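Local coordinates for 5-oxopent-3-ene-1,2,5-tricarboxylate decarboxylase (Exiguobacterium antarcticum B7, PDB 6IYM), which belongs to the fumarylacetoacetate hydrolase family and holds a magnesium ion in a site formed by acidic side chains, at residues L62-L67 / C178-V183; Y150-D155 / V263-I268. One frame throughout, in Å; residues are numbered along the deposited sequence.

Contacts 1 and 2 meet on neighbouring strands, 178-186 and 147-158, of one sheet, with their centres 10 Å apart. Contact 1 presses the loop residues 62-67 against 178-183; contact 2 sets 150-155 against the hairpin residues 263-268 of a second sheet. The adjoining strands are stitched together by probable hydrogen bonds from Asn154 N to Pro179 O (3.1 Å) and from Ser151 OG to Val183 O (2.8 Å), and Val183 CG2 packs on Ile268 O at 3.5 Å. Only contact 2 reaches the magnesium site, through the last residue of 150-155; the side chain of Phe180 in contact 1 stays about 13 Å from the metal.

Contact 1 (L62-L67 / C178-V183); sequences LLAPYL and CPFGPV
Phe180 and its neighbours Pro65 and Tyr66 illustrate how one aromatic ring can seat an irregular loop on a strand. The loop, between helix 36-41 and strand 72-75, packs here on strand 178-186 of the large mixed sheet; Arg7 of strand 4-10 also hydrogen-bonds it at Ala64 O. From CB of Phe180, CG lies anti to the backbone N (chi1 173°), which carries the ring toward residues 62-67. CG is 3.9 Å from Pro65 CD, and that methylene stands 15° off the ring normal in a CH-pi contact. CD2 touches both Pro65 CD and Tyr66 O. CE2 lies 3.8 Å from Pro65 CB and 3.5 Å from Tyr66 O, the latter at the ring edge, and sits over the middle of the Tyr66 face; CZ, at the tip, comes nearest to Tyr66 CZ, at 4.2 Å. The result is a T-shaped pair, the edge of Phe180 toward the face of Tyr66, with centroids 5.5 Å apart and planes at 85°; Tyr66 OH bonds to Gly234 O.

The strand backbone takes part as well. Phe180 O lies 3.3 Å from Pro65 CD and accepts a CA-H...O contact from Ala64, while the proline ring also rests on Gly181 CA. Beyond the cis peptide before Pro182, a water lies within hydrogen-bonding distance of Leu63 O (2.6 Å) and Pro182 O (2.9 Å).

With no direct hydrogen bond between the segments, ring faces, ring edges and weakly polarised C-H groups fit the loop to the strand, and the water probably provides a polar link between the two carbonyls.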
ATOM      1  N   LEU A  62      25.300   3.879  -2.725  1.00 56.61           N
ATOM      2  CA  LEU A  62      24.260   2.913  -2.285  1.00 55.09           C
ATOM      3  C   LEU A  62      22.938   3.316  -2.943  1.00 49.73           C
ATOM      4  O   LEU A  62      22.741   4.530  -3.193  1.00 50.61           O
ATOM      5  CB  LEU A  62      24.156   2.983  -0.754  1.00 62.63           C
ATOM      6  CG  LEU A  62      25.238   2.275   0.067  1.00 60.56           C
ATOM      7  CD1 LEU A  62      24.925   0.812   0.206  1.00 69.47           C
ATOM      8  CD2 LEU A  62      26.623   2.426  -0.532  1.00 67.84           C
ATOM      9  N   LEU A  63      22.065   2.352  -3.231  1.00 46.63           N
ATOM     10  CA  LEU A  63      20.666   2.635  -3.643  1.00 46.44           C
ATOM     11  C   LEU A  63      19.746   2.305  -2.464  1.00 45.64           C
ATOM     12  O   LEU A  63      20.263   1.781  -1.426  1.00 40.59           O
ATOM     13  CB  LEU A  63      20.326   1.837  -4.904  1.00 48.40           C
ATOM     14  CG  LEU A  63      21.186   2.162  -6.136  1.00 51.99           C
ATOM     15  CD1 LEU A  63      20.880   1.188  -7.263  1.00 49.89           C
ATOM     16  CD2 LEU A  63      20.997   3.608  -6.610  1.00 49.47           C
ATOM     17  N   ALA A  64      18.454   2.612  -2.584  1.00 41.46           N
ATOM     18  CA  ALA A  64      17.439   2.091  -1.642  1.00 45.24           C
ATOM     19  C   ALA A  64      17.579   0.568  -1.626  1.00 42.74           C
ATOM     20  O   ALA A  64      17.887  -0.024  -2.648  1.00 47.26           O
ATOM     21  CB  ALA A  64      16.069   2.541  -2.073  1.00 47.40           C
ATOM     22  N   PRO A  65      17.452  -0.134  -0.483  1.00 44.22           N
ATOM     23  CA  PRO A  65      17.559  -1.594  -0.491  1.00 41.96           C
ATOM     24  C   PRO A  65      16.745  -2.282  -1.601  1.00 40.08           C
ATOM     25  O   PRO A  65      17.295  -3.104  -2.281  1.00 43.78           O
ATOM     26  CB  PRO A  65      17.123  -1.910   0.950  1.00 42.12           C
ATOM     27  CG  PRO A  65      17.745  -0.786   1.733  1.00 42.55           C
ATOM     28  CD  PRO A  65      17.395   0.416   0.879  1.00 44.70           C
ATOM     29  N   TYR A  66      15.480  -1.906  -1.787  1.00 40.52           N
ATOM     30  CA  TYR A  66      14.641  -2.350  -2.934  1.00 41.69           C
ATOM     31  C   TYR A  66      13.406  -1.462  -2.987  1.00 40.94           C
ATOM     32  O   TYR A  66      13.275  -0.604  -2.088  1.00 41.80           O
ATOM     33  CB  TYR A  66      14.243  -3.819  -2.784  1.00 41.19           C
ATOM     34  CG  TYR A  66      13.614  -4.128  -1.451  1.00 43.51           C
ATOM     35  CD1 TYR A  66      12.274  -3.904  -1.217  1.00 44.36           C
ATOM     36  CD2 TYR A  66      14.386  -4.590  -0.403  1.00 43.23           C
ATOM     37  CE1 TYR A  66      11.699  -4.202   0.009  1.00 45.87           C
ATOM     38  CE2 TYR A  66      13.835  -4.880   0.830  1.00 40.74           C
ATOM     39  CZ  TYR A  66      12.489  -4.688   1.035  1.00 47.89           C
ATOM     40  OH  TYR A  66      11.966  -4.980   2.259  1.00 43.53           O
ATOM     41  N   LEU A  67      12.605  -1.612  -4.036  1.00 42.70           N
ATOM     42  CA  LEU A  67      11.256  -1.007  -4.158  1.00 45.77           C
ATOM     43  C   LEU A  67      10.286  -1.953  -3.459  1.00 48.42           C
ATOM     44  O   LEU A  67      10.114  -3.097  -3.880  1.00 45.09           O
ATOM     45  CB  LEU A  67      10.914  -0.801  -5.635  1.00 54.18           C
ATOM     46  CG  LEU A  67       9.591  -0.081  -5.908  1.00 62.76           C
ATOM     47  CD1 LEU A  67       9.689   1.394  -5.555  1.00 63.64           C
ATOM     48  CD2 LEU A  67       9.165  -0.251  -7.363  1.00 65.79           C
ATOM     49  N   CYS A 178       9.859   9.054   1.376  1.00 37.13           N
ATOM     50  CA  CYS A 178      10.279   7.821   2.094  1.00 35.13           C
ATOM     51  C   CYS A 178      11.720   7.428   1.777  1.00 38.28           C
ATOM     52  O   CYS A 178      11.975   6.382   1.176  1.00 40.36           O
ATOM     53  CB  CYS A 178       9.298   6.681   1.818  1.00 38.57           C
ATOM     54  SG  CYS A 178       9.392   5.381   3.071  1.00 39.35           S
ATOM     55  N   PRO A 179      12.727   8.190   2.271  1.00 39.59           N
ATOM     56  CA  PRO A 179      14.094   7.700   2.369  1.00 37.09           C
ATOM     57  C   PRO A 179      14.122   6.335   3.038  1.00 37.40           C
ATOM     58  O   PRO A 179      13.452   6.159   4.051  1.00 36.94           O
ATOM     59  CB  PRO A 179      14.785   8.698   3.304  1.00 38.55           C
ATOM     60  CG  PRO A 179      14.057   9.986   2.992  1.00 39.54           C
ATOM     61  CD  PRO A 179      12.618   9.565   2.776  1.00 40.64           C
ATOM     62  N   PHE A 180      14.899   5.426   2.464  1.00 36.21           N
ATOM     63  CA  PHE A 180      14.978   4.016   2.880  1.00 36.81           C
ATOM     64  C   PHE A 180      16.405   3.541   2.657  1.00 36.81           C
ATOM     65  O   PHE A 180      16.865   3.591   1.530  1.00 35.53           O
ATOM     66  CB  PHE A 180      13.933   3.224   2.097  1.00 38.54           C
ATOM     67  CG  PHE A 180      13.971   1.727   2.268  1.00 37.87           C
ATOM     68  CD1 PHE A 180      14.078   1.162   3.522  1.00 38.15           C
ATOM     69  CD2 PHE A 180      13.700   0.886   1.192  1.00 41.04           C
ATOM     70  CE1 PHE A 180      14.051  -0.216   3.669  1.00 43.33           C
ATOM     71  CE2 PHE A 180      13.632  -0.493   1.348  1.00 34.52           C
ATOM     72  CZ  PHE A 180      13.853  -1.045   2.578  1.00 41.99           C
ATOM     73  N   GLY A 181      17.079   3.084   3.705  1.00 37.10           N
ATOM     74  CA  GLY A 181      18.421   2.493   3.582  1.00 39.83           C
ATOM     75  C   GLY A 181      19.244   2.779   4.821  1.00 40.37           C
ATOM     76  O   GLY A 181      18.652   3.081   5.863  1.00 44.62           O
ATOM     77  N   PRO A 182      20.597   2.773   4.734  1.00 41.68           N
ATOM     78  CA  PRO A 182      21.333   2.469   3.502  1.00 41.66           C
ATOM     79  C   PRO A 182      21.560   0.976   3.235  1.00 41.53           C
ATOM     80  O   PRO A 182      21.964   0.612   2.170  1.00 42.28           O
ATOM     81  CB  PRO A 182      22.725   3.052   3.730  1.00 40.20           C
ATOM     82  CG  PRO A 182      22.897   3.035   5.249  1.00 39.66           C
ATOM     83  CD  PRO A 182      21.502   3.148   5.836  1.00 44.17           C
ATOM     84  N   VAL A 183      21.379   0.172   4.260  1.00 41.84           N
ATOM     85  CA  VAL A 183      21.736  -1.268   4.265  1.00 43.11           C
ATOM     86  C   VAL A 183      20.663  -1.954   5.109  1.00 42.94           C
ATOM     87  O   VAL A 183      19.939  -1.257   5.851  1.00 45.59           O
ATOM     88  CB  VAL A 183      23.158  -1.505   4.829  1.00 42.38           C
ATOM     89  CG1 VAL A 183      24.187  -0.561   4.239  1.00 45.13           C
ATOM     90  CG2 VAL A 183      23.226  -1.409   6.342  1.00 49.17           C
TER
HETATM   91  O   HOH W   1      20.968  -0.430  -0.289  1.00 48.09           O

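Contact 2 (Y150-D155 / V263-I268); sequences YSIIND and VSIEGI. With MG (magnesium ion), chain C.
Ile152 and Val263 lie where two beta sheets pack face to face in this fumarylacetoacetate hydrolase fold, an example of interlocking branched side chains. Strand 150-154 and strand 263-265 run nearly antiparallel, at 158°, with axes 7.9 Å apart, and no hydrogen bond joins the segments. The tight part centres on Ile152. Its CG2 slides past Val263 CG1 at 3.4 Å, closer than usual for two carbons. Its other branch, placed beside the backbone N by a chi1 of -42°, meets Ile265 tip to tip, with CG1 3.8 Å from Ile265 CD1, and Ile268 CG2 closes in on the same carbon at 4.0 Å. Ile268 is buried too, its CD1 next to Tyr150 CB and 4.0 Å from Tyr150 O.

The solvent side is confined to the turn. Glu266 and Gly267 are exposed at the centre of a type II beta-turn, closed by Ile268 N to Ile265 O at 3.0 Å, and neither touches the other strand. At the far end the Val263 and Asn154 side chains cross obliquely, with Val263 CG2 3.9 Å from Asn154 ND2, while Asn154 OD1 accepts from Glu124 N. The next residue leaves the apolar layer and joins Glu124 and Glu126 at the metal: Asp155 OD2 binds magnesium at 2.1 Å.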
ATOM      1  N   TYR A 150      16.662  -5.481   9.441  1.00 40.36           N
ATOM      2  CA  TYR A 150      16.269  -4.115   9.860  1.00 44.47           C
ATOM      3  C   TYR A 150      17.028  -3.079   9.030  1.00 38.84           C
ATOM      4  O   TYR A 150      18.171  -3.341   8.596  1.00 39.38           O
ATOM      5  CB  TYR A 150      16.537  -3.903  11.348  1.00 41.63           C
ATOM      6  CG  TYR A 150      15.976  -4.932  12.291  1.00 40.21           C
ATOM      7  CD1 TYR A 150      16.704  -6.062  12.634  1.00 42.48           C
ATOM      8  CD2 TYR A 150      14.739  -4.751  12.882  1.00 39.35           C
ATOM      9  CE1 TYR A 150      16.198  -7.000  13.521  1.00 41.67           C
ATOM     10  CE2 TYR A 150      14.222  -5.677  13.775  1.00 44.07           C
ATOM     11  CZ  TYR A 150      14.956  -6.807  14.096  1.00 42.15           C
ATOM     12  OH  TYR A 150      14.430  -7.706  14.977  1.00 41.60           O
ATOM     13  N   SER A 151      16.384  -1.928   8.826  1.00 38.39           N
ATOM     14  CA  SER A 151      16.935  -0.765   8.083  1.00 37.08           C
ATOM     15  C   SER A 151      16.357   0.513   8.674  1.00 37.74           C
ATOM     16  O   SER A 151      15.741   0.471   9.760  1.00 37.06           O
ATOM     17  CB  SER A 151      16.638  -0.920   6.599  1.00 42.68           C
ATOM     18  OG  SER A 151      17.432  -0.058   5.805  1.00 42.36           O
ATOM     19  N   ILE A 152      16.581   1.629   7.996  1.00 42.09           N
ATOM     20  CA  ILE A 152      16.097   2.958   8.439  1.00 38.47           C
ATOM     21  C   ILE A 152      15.070   3.429   7.423  1.00 36.76           C
ATOM     22  O   ILE A 152      15.263   3.187   6.246  1.00 38.09           O
ATOM     23  CB  ILE A 152      17.256   3.953   8.590  1.00 42.62           C
ATOM     24  CG1 ILE A 152      18.465   3.289   9.253  1.00 40.81           C
ATOM     25  CG2 ILE A 152      16.786   5.194   9.327  1.00 43.18           C
ATOM     26  CD1 ILE A 152      19.689   4.180   9.390  1.00 43.05           C
ATOM     27  N   ILE A 153      14.004   4.034   7.918  1.00 36.37           N
ATOM     28  CA  ILE A 153      12.997   4.804   7.156  1.00 38.99           C
ATOM     29  C   ILE A 153      12.980   6.214   7.743  1.00 40.65           C
ATOM     30  O   ILE A 153      12.982   6.331   8.964  1.00 43.65           O
ATOM     31  CB  ILE A 153      11.621   4.123   7.258  1.00 41.38           C
ATOM     32  CG1 ILE A 153      11.611   2.837   6.443  1.00 40.13           C
ATOM     33  CG2 ILE A 153      10.505   5.059   6.845  1.00 44.57           C
ATOM     34  CD1 ILE A 153      11.489   3.085   4.992  1.00 41.96           C
ATOM     35  N   ASN A 154      12.955   7.230   6.883  1.00 40.89           N
ATOM     36  CA  ASN A 154      12.559   8.608   7.250  1.00 38.80           C
ATOM     37  C   ASN A 154      11.119   8.773   6.770  1.00 40.89           C
ATOM     38  O   ASN A 154      10.898   8.878   5.529  1.00 37.05           O
ATOM     39  CB  ASN A 154      13.522   9.655   6.684  1.00 39.16           C
ATOM     40  CG  ASN A 154      13.321  11.037   7.274  1.00 38.23           C
ATOM     41  OD1 ASN A 154      12.306  11.314   7.925  1.00 40.19           O
ATOM     42  ND2 ASN A 154      14.230  11.936   6.959  1.00 33.74           N
ATOM     43  N   ASP A 155      10.180   8.779   7.716  1.00 39.28           N
ATOM     44  CA  ASP A 155       8.727   8.905   7.435  1.00 36.58           C
ATOM     45  C   ASP A 155       8.482  10.388   7.222  1.00 33.78           C
ATOM     46  O   ASP A 155       7.896  11.025   8.102  1.00 37.39           O
ATOM     47  CB  ASP A 155       7.882   8.264   8.554  1.00 35.73           C
ATOM     48  CG  ASP A 155       6.362   8.443   8.464  1.00 35.27           C
ATOM     49  OD1 ASP A 155       5.868   8.876   7.410  1.00 41.64           O
ATOM     50  OD2 ASP A 155       5.661   8.164   9.483  1.00 41.50           O
ATOM     51  N   VAL A 263      19.450  10.776   9.605  1.00 34.44           N
ATOM     52  CA  VAL A 263      18.903   9.741  10.531  1.00 36.63           C
ATOM     53  C   VAL A 263      19.978   8.657  10.681  1.00 38.16           C
ATOM     54  O   VAL A 263      20.562   8.205   9.681  1.00 42.43           O
ATOM     55  CB  VAL A 263      17.582   9.152   9.994  1.00 38.96           C
ATOM     56  CG1 VAL A 263      16.957   8.146  10.953  1.00 41.52           C
ATOM     57  CG2 VAL A 263      16.569  10.232   9.612  1.00 36.67           C
ATOM     58  N   SER A 264      20.260   8.249  11.896  1.00 38.00           N
ATOM     59  CA  SER A 264      21.217   7.160  12.159  1.00 39.04           C
ATOM     60  C   SER A 264      20.593   6.219  13.178  1.00 38.66           C
ATOM     61  O   SER A 264      19.780   6.682  14.029  1.00 36.32           O
ATOM     62  CB  SER A 264      22.545   7.692  12.624  1.00 43.96           C
ATOM     63  OG  SER A 264      22.405   8.269  13.903  1.00 41.58           O
ATOM     64  N   ILE A 265      20.957   4.950  13.067  1.00 39.35           N
ATOM     65  CA  ILE A 265      20.553   3.877  14.010  1.00 40.80           C
ATOM     66  C   ILE A 265      21.813   3.082  14.280  1.00 41.59           C
ATOM     67  O   ILE A 265      22.434   2.652  13.302  1.00 39.49           O
ATOM     68  CB  ILE A 265      19.441   3.005  13.415  1.00 43.76           C
ATOM     69  CG1 ILE A 265      18.243   3.877  13.011  1.00 42.78           C
ATOM     70  CG2 ILE A 265      19.085   1.895  14.404  1.00 40.90           C
ATOM     71  CD1 ILE A 265      16.959   3.107  12.724  1.00 42.77           C
ATOM     72  N   GLU A 266      22.215   2.965  15.539  1.00 44.87           N
ATOM     73  CA  GLU A 266      23.513   2.342  15.866  1.00 46.97           C
ATOM     74  C   GLU A 266      23.400   0.875  15.446  1.00 47.90           C
ATOM     75  O   GLU A 266      22.346   0.284  15.652  1.00 43.99           O
ATOM     76  CB  GLU A 266      23.921   2.642  17.320  1.00 58.21           C
ATOM     77  CG  GLU A 266      23.331   1.744  18.383  1.00 61.94           C
ATOM     78  CD  GLU A 266      23.428   2.279  19.810  1.00 67.29           C
ATOM     79  OE1 GLU A 266      24.250   3.201  20.079  1.00 65.70           O
ATOM     80  OE2 GLU A 266      22.663   1.781  20.663  1.00 60.46           O
ATOM     81  N   GLY A 267      24.421   0.375  14.745  1.00 48.68           N
ATOM     82  CA  GLY A 267      24.465  -0.990  14.191  1.00 47.58           C
ATOM     83  C   GLY A 267      24.057  -1.017  12.738  1.00 44.76           C
ATOM     84  O   GLY A 267      24.396  -1.990  12.088  1.00 51.53           O
ATOM     85  N   ILE A 268      23.354   0.010  12.229  1.00 43.15           N
ATOM     86  CA  ILE A 268      22.870   0.033  10.817  1.00 41.76           C
ATOM     87  C   ILE A 268      23.646   1.081  10.007  1.00 42.63           C
ATOM     88  O   ILE A 268      24.238   0.746   8.938  1.00 46.95           O
ATOM     89  CB  ILE A 268      21.354   0.267  10.783  1.00 41.92           C
ATOM     90  CG1 ILE A 268      20.629  -0.607  11.814  1.00 40.18           C
ATOM     91  CG2 ILE A 268      20.833   0.073   9.368  1.00 42.13           C
ATOM     92  CD1 ILE A 268      19.175  -0.833  11.519  1.00 44.20           C
TER
HETATM   93 MG    MG C 301       6.090   7.783  11.499  1.00 47.35          MG